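Local coordinates for uncharacterized protein PSPTO_0244 (Pseudomonas syringae pv. tomato, PDB 3MYX), which is of unknown function but has a cupin fold related to that of (S)-ureidoglycine aminohydrolase, so it may be an enzyme, at residues P17-A29 / R37-I51. Numbering follows the deposited sequence. Where two conformers were deposited one is given.
Sequences PVGTEFTTGPIDA and RRTAFVDEQGIAAGI
The short strand T23-T24 pairs antiparallel with strand 37-39 at the margin of a cupin beta sheet, whose next strand is 47-54. T23 and T39 form the hydrogen-bonded pair: T23 N reaches T39 O at 2.8 Å, and T39 N returns an equally short, nearly straight bond to T23 O. A third backbone bond, G25 N to R37 O (3.0 Å), follows just beyond the non-hydrogen-bonded pair T24-R38, where T24 OG1 lies 3.3 Å from R38 CD, the two side chains running alongside. R38 NE itself bonds S35 O. Next to R38, F22 crosses it at about a right angle; its CE2 atom lies 3.9 Å from A40 CB and also touches I51 CG1, while T20 CG2 lies over the rim of one ring face and I51 CD1 over the other. Beside T39, I27 sets CD1 over one face of the R37 guanidinium, 3.5 Å from NE, and against A48 CB. With CG anti to the backbone N (chi1 177°), the bent R37 chain brings its guanidinium against I27 CD1, where F113 adds a cation-pi contact. One water accepts from T39 OG1 and donates to T23 O and G25 O; another bridges E21 O and A40 O. Backbone bonds and waters thus join the strand pair, while an apolar methyl shields the buried arginine, probably strengthening its salt bridges to D31 and E67 outside the two segments.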
loop_
_atom_site.group_PDB
_atom_site.type_symbol
_atom_site.label_atom_id
_atom_site.label_comp_id
_atom_site.label_asym_id
_atom_site.label_seq_id
_atom_site.Cartn_x
_atom_site.Cartn_y
_atom_site.Cartn_z
ATOM N N PRO A 17 -6.302 3.068 -17.520
ATOM C CA PRO A 17 -7.311 2.229 -16.881
ATOM C C PRO A 17 -6.760 0.913 -16.357
ATOM O O PRO A 17 -5.897 0.302 -16.992
ATOM C CB PRO A 17 -8.309 1.959 -18.015
ATOM C CG PRO A 17 -8.213 3.141 -18.867
ATOM C CD PRO A 17 -6.771 3.582 -18.823
ATOM N N VAL A 18 -7.264 0.499 -15.198
ATOM C CA VAL A 18 -6.947 -0.794 -14.612
ATOM C C VAL A 18 -8.216 -1.665 -14.683
ATOM O O VAL A 18 -9.314 -1.135 -14.776
ATOM C CB VAL A 18 -6.424 -0.641 -13.151
ATOM C CG1 VAL A 18 -5.141 0.185 -13.149
ATOM C CG2 VAL A 18 -7.454 0.004 -12.236
ATOM N N GLY A 19 -8.063 -2.983 -14.679
ATOM C CA GLY A 19 -9.251 -3.868 -14.714
ATOM C C GLY A 19 -10.143 -3.811 -13.471
ATOM O O GLY A 19 -11.327 -4.147 -13.490
ATOM N N THR A 20 -9.546 -3.368 -12.384
ATOM C CA THR A 20 -10.108 -3.439 -11.055
ATOM C C THR A 20 -11.419 -2.688 -10.851
ATOM O O THR A 20 -11.583 -1.541 -11.271
ATOM C CB THR A 20 -9.027 -2.890 -10.121
ATOM O OG1 THR A 20 -7.831 -3.647 -10.356
ATOM C CG2 THR A 20 -9.434 -2.988 -8.656
ATOM N N GLU A 21 -12.359 -3.369 -10.206
ATOM C CA GLU A 21 -13.628 -2.767 -9.836
ATOM C C GLU A 21 -13.483 -2.056 -8.493
ATOM O O GLU A 21 -12.928 -2.614 -7.538
ATOM C CB GLU A 21 -14.722 -3.839 -9.745
ATOM C CG GLU A 21 -14.908 -4.643 -11.033
ATOM C CD GLU A 21 -15.540 -3.831 -12.142
ATOM O OE1 GLU A 21 -15.983 -2.697 -11.871
ATOM O OE2 GLU A 21 -15.603 -4.333 -13.283
ATOM N N PHE A 22 -13.971 -0.826 -8.420
ATOM C CA PHE A 22 -13.967 -0.061 -7.166
ATOM C C PHE A 22 -15.396 0.238 -6.711
ATOM O O PHE A 22 -16.263 0.573 -7.533
ATOM C CB PHE A 22 -13.240 1.269 -7.358
ATOM C CG PHE A 22 -11.783 1.132 -7.734
ATOM C CD1 PHE A 22 -11.406 1.057 -9.062
ATOM C CD2 PHE A 22 -10.798 1.110 -6.757
ATOM C CE1 PHE A 22 -10.065 0.946 -9.416
ATOM C CE2 PHE A 22 -9.450 1.004 -7.100
ATOM C CZ PHE A 22 -9.086 0.931 -8.430
ATOM N N THR A 23 -15.615 0.149 -5.405
ATOM C CA THR A 23 -16.865 0.538 -4.777
ATOM C C THR A 23 -16.723 1.965 -4.279
ATOM O O THR A 23 -15.806 2.254 -3.495
ATOM C CB THR A 23 -17.180 -0.384 -3.581
ATOM O OG1 THR A 23 -17.451 -1.698 -4.071
ATOM C CG2 THR A 23 -18.406 0.105 -2.792
ATOM N N THR A 24 -17.614 2.852 -4.719
ATOM C CA THR A 24 -17.602 4.240 -4.277
ATOM C C THR A 24 -18.421 4.437 -2.996
ATOM O O THR A 24 -19.568 3.975 -2.899
ATOM C CB THR A 24 -18.151 5.163 -5.368
ATOM O OG1 THR A 24 -17.299 5.098 -6.508
ATOM C CG2 THR A 24 -18.236 6.587 -4.898
ATOM N N GLY A 25 -17.838 5.144 -2.033
ATOM C CA GLY A 25 -18.524 5.505 -0.807
ATOM C C GLY A 25 -17.666 5.280 0.417
ATOM O O GLY A 25 -16.574 4.742 0.337
ATOM N N PRO A 26 -18.153 5.714 1.575
ATOM C CA PRO A 26 -17.395 5.474 2.793
ATOM C C PRO A 26 -17.214 3.988 3.046
ATOM O O PRO A 26 -18.119 3.198 2.790
ATOM C CB PRO A 26 -18.283 6.107 3.880
ATOM C CG PRO A 26 -19.691 6.033 3.317
ATOM C CD PRO A 26 -19.496 6.264 1.838
ATOM N N ILE A 27 -16.072 3.609 3.593
ATOM C CA ILE A 27 -15.819 2.205 3.907
ATOM C C ILE A 27 -16.794 1.745 5.002
ATOM O O ILE A 27 -17.317 0.623 4.985
ATOM C CB ILE A 27 -14.343 1.962 4.330
ATOM C CG1 ILE A 27 -13.372 2.290 3.177
ATOM C CG2 ILE A 27 -14.166 0.503 4.828
ATOM C CD1 ILE A 27 -11.914 2.462 3.634
ATOM N N ASP A 28 -16.987 2.621 5.981
ATOM C CA ASP A 28 -17.903 2.375 7.090
ATOM C C ASP A 28 -18.365 3.727 7.626
ATOM O O ASP A 28 -18.025 4.773 7.048
ATOM C CB ASP A 28 -17.271 1.463 8.155
ATOM C CG ASP A 28 -16.042 2.065 8.826
ATOM O OD1 ASP A 28 -15.941 3.309 8.910
ATOM O OD2 ASP A 28 -15.198 1.261 9.298
ATOM N N ALA A 29 -19.144 3.728 8.698
ATOM C CA ALA A 29 -19.749 4.957 9.178
ATOM C C ALA A 29 -18.752 5.919 9.813
ATOM O O ALA A 29 -19.135 7.024 10.153
ATOM C CB ALA A 29 -20.883 4.643 10.166
ATOM N N ARG A 37 -13.849 8.094 -1.968
ATOM C CA ARG A 37 -13.326 6.801 -1.551
ATOM C C ARG A 37 -13.716 5.725 -2.548
ATOM O O ARG A 37 -14.908 5.495 -2.788
ATOM C CB ARG A 37 -13.843 6.445 -0.145
ATOM C CG ARG A 37 -13.410 5.069 0.352
ATOM C CD ARG A 37 -11.958 5.025 0.790
ATOM N NE ARG A 37 -11.779 5.637 2.093
ATOM C CZ ARG A 37 -10.610 5.793 2.705
ATOM N NH1 ARG A 37 -9.488 5.460 2.104
ATOM N NH2 ARG A 37 -10.570 6.319 3.914
ATOM N N ARG A 38 -12.713 5.068 -3.125
ATOM C CA ARG A 38 -12.919 4.045 -4.154
ATOM C C ARG A 38 -12.227 2.795 -3.663
ATOM O O ARG A 38 -10.994 2.675 -3.732
ATOM C CB ARG A 38 -12.355 4.506 -5.502
ATOM C CG ARG A 38 -12.695 5.932 -5.881
ATOM C CD ARG A 38 -14.175 6.145 -6.081
ATOM N NE ARG A 38 -14.471 7.570 -6.224
ATOM C CZ ARG A 38 -14.305 8.269 -7.347
ATOM N NH1 ARG A 38 -13.861 7.674 -8.448
ATOM N NH2 ARG A 38 -14.592 9.570 -7.367
ATOM N N THR A 39 -13.013 1.865 -3.129
ATOM C CA THR A 39 -12.457 0.698 -2.455
ATOM C C THR A 39 -12.441 -0.509 -3.376
ATOM O O THR A 39 -13.474 -0.882 -3.932
ATOM C CB THR A 39 -13.267 0.414 -1.185
ATOM O OG1 THR A 39 -13.171 1.564 -0.331
ATOM C CG2 THR A 39 -12.750 -0.806 -0.469
ATOM N N ALA A 40 -11.262 -1.098 -3.553
ATOM C CA ALA A 40 -11.096 -2.289 -4.375
ATOM C C ALA A 40 -11.242 -3.579 -3.584
ATOM O O ALA A 40 -11.548 -4.625 -4.155
ATOM C CB ALA A 40 -9.751 -2.253 -5.048
ATOM N N PHE A 41 -10.995 -3.510 -2.275
ATOM C CA PHE A 41 -10.981 -4.674 -1.430
ATOM C C PHE A 41 -11.247 -4.257 0.002
ATOM O O PHE A 41 -10.669 -3.288 0.491
ATOM C CB PHE A 41 -9.599 -5.328 -1.490
ATOM C CG PHE A 41 -9.446 -6.505 -0.563
ATOM C CD1 PHE A 41 -8.966 -6.337 0.736
ATOM C CD2 PHE A 41 -9.794 -7.767 -0.977
ATOM C CE1 PHE A 41 -8.834 -7.420 1.586
ATOM C CE2 PHE A 41 -9.664 -8.847 -0.120
ATOM C CZ PHE A 41 -9.176 -8.668 1.144
ATOM N N VAL A 42 -12.099 -5.014 0.684
ATOM C CA VAL A 42 -12.177 -4.947 2.127
ATOM C C VAL A 42 -12.499 -6.340 2.632
ATOM O O VAL A 42 -13.389 -7.016 2.105
ATOM C CB VAL A 42 -13.191 -3.868 2.637
ATOM C CG1 VAL A 42 -14.577 -4.064 2.027
ATOM C CG2 VAL A 42 -13.270 -3.867 4.171
ATOM N N ASP A 43 -11.738 -6.777 3.618
ATOM C CA ASP A 43 -12.042 -8.100 4.160
ATOM C C ASP A 43 -12.800 -7.983 5.442
ATOM O O ASP A 43 -13.031 -6.897 5.996
ATOM C CB ASP A 43 -10.832 -9.028 4.310
ATOM C CG ASP A 43 -9.927 -8.657 5.455
ATOM O OD1 ASP A 43 -10.152 -7.620 6.114
ATOM O OD2 ASP A 43 -9.001 -9.453 5.720
ATOM N N GLU A 44 -13.275 -9.132 5.890
ATOM C CA GLU A 44 -14.191 -9.158 7.009
ATOM C C GLU A 44 -13.557 -8.549 8.250
ATOM O O GLU A 44 -14.263 -7.905 9.008
ATOM C CB GLU A 44 -14.711 -10.582 7.277
ATOM C CG GLU A 44 -15.830 -11.017 6.334
ATOM N N GLN A 45 -12.227 -8.707 8.417
ATOM C CA GLN A 45 -11.420 -8.180 9.552
ATOM C C GLN A 45 -10.874 -6.744 9.407
ATOM O O GLN A 45 -9.987 -6.291 10.172
ATOM C CB GLN A 45 -10.186 -9.049 9.785
ATOM C CG GLN A 45 -10.438 -10.539 9.948
ATOM C CD GLN A 45 -11.501 -10.867 10.968
ATOM O OE1 GLN A 45 -12.340 -11.741 10.734
ATOM N NE2 GLN A 45 -11.481 -10.175 12.103
ATOM N N GLY A 46 -11.300 -6.079 8.355
ATOM C CA GLY A 46 -11.179 -4.636 8.264
ATOM C C GLY A 46 -10.085 -4.052 7.421
ATOM O O GLY A 46 -10.030 -2.828 7.283
ATOM N N ILE A 47 -9.209 -4.876 6.862
ATOM C CA ILE A 47 -8.205 -4.341 5.941
ATOM C C ILE A 47 -8.865 -3.926 4.628
ATOM O O ILE A 47 -9.602 -4.703 4.032
ATOM C CB ILE A 47 -7.079 -5.349 5.700
ATOM C CG1 ILE A 47 -6.189 -5.443 6.950
ATOM C CG2 ILE A 47 -6.209 -4.934 4.512
ATOM C CD1 ILE A 47 -5.200 -4.269 7.118
ATOM N N ALA A 48 -8.590 -2.698 4.190
ATOM C CA ALA A 48 -9.176 -2.131 2.984
ATOM C C ALA A 48 -8.073 -1.550 2.099
ATOM O O ALA A 48 -7.043 -1.071 2.590
ATOM C CB ALA A 48 -10.192 -1.031 3.320
ATOM N N ALA A 49 -8.291 -1.598 0.796
ATOM C CA ALA A 49 -7.354 -1.034 -0.162
ATOM C C ALA A 49 -8.102 -0.459 -1.352
ATOM O O ALA A 49 -9.175 -0.937 -1.708
ATOM C CB ALA A 49 -6.315 -2.098 -0.624
ATOM N N GLY A 50 -7.528 0.563 -1.968
ATOM C CA GLY A 50 -8.165 1.187 -3.100
ATOM C C GLY A 50 -7.467 2.475 -3.465
ATOM O O GLY A 50 -6.245 2.593 -3.310
ATOM N N ILE A 51 -8.259 3.418 -3.980
ATOM C CA ILE A 51 -7.768 4.755 -4.275
ATOM C C ILE A 51 -8.723 5.802 -3.703
ATOM O O ILE A 51 -9.893 5.532 -3.396
ATOM C CB ILE A 51 -7.528 4.980 -5.802
ATOM C CG1 ILE A 51 -8.860 4.930 -6.573
ATOM C CG2 ILE A 51 -6.499 3.964 -6.340
ATOM C CD1 ILE A 51 -8.751 5.259 -8.057
HETATM O O HOH W 1 -12.065 -5.028 -6.831
HETATM O O HOH W 2 -15.053 -3.356 -4.969
HETATM O O HOH W 3 -15.765 2.482 -0.735
#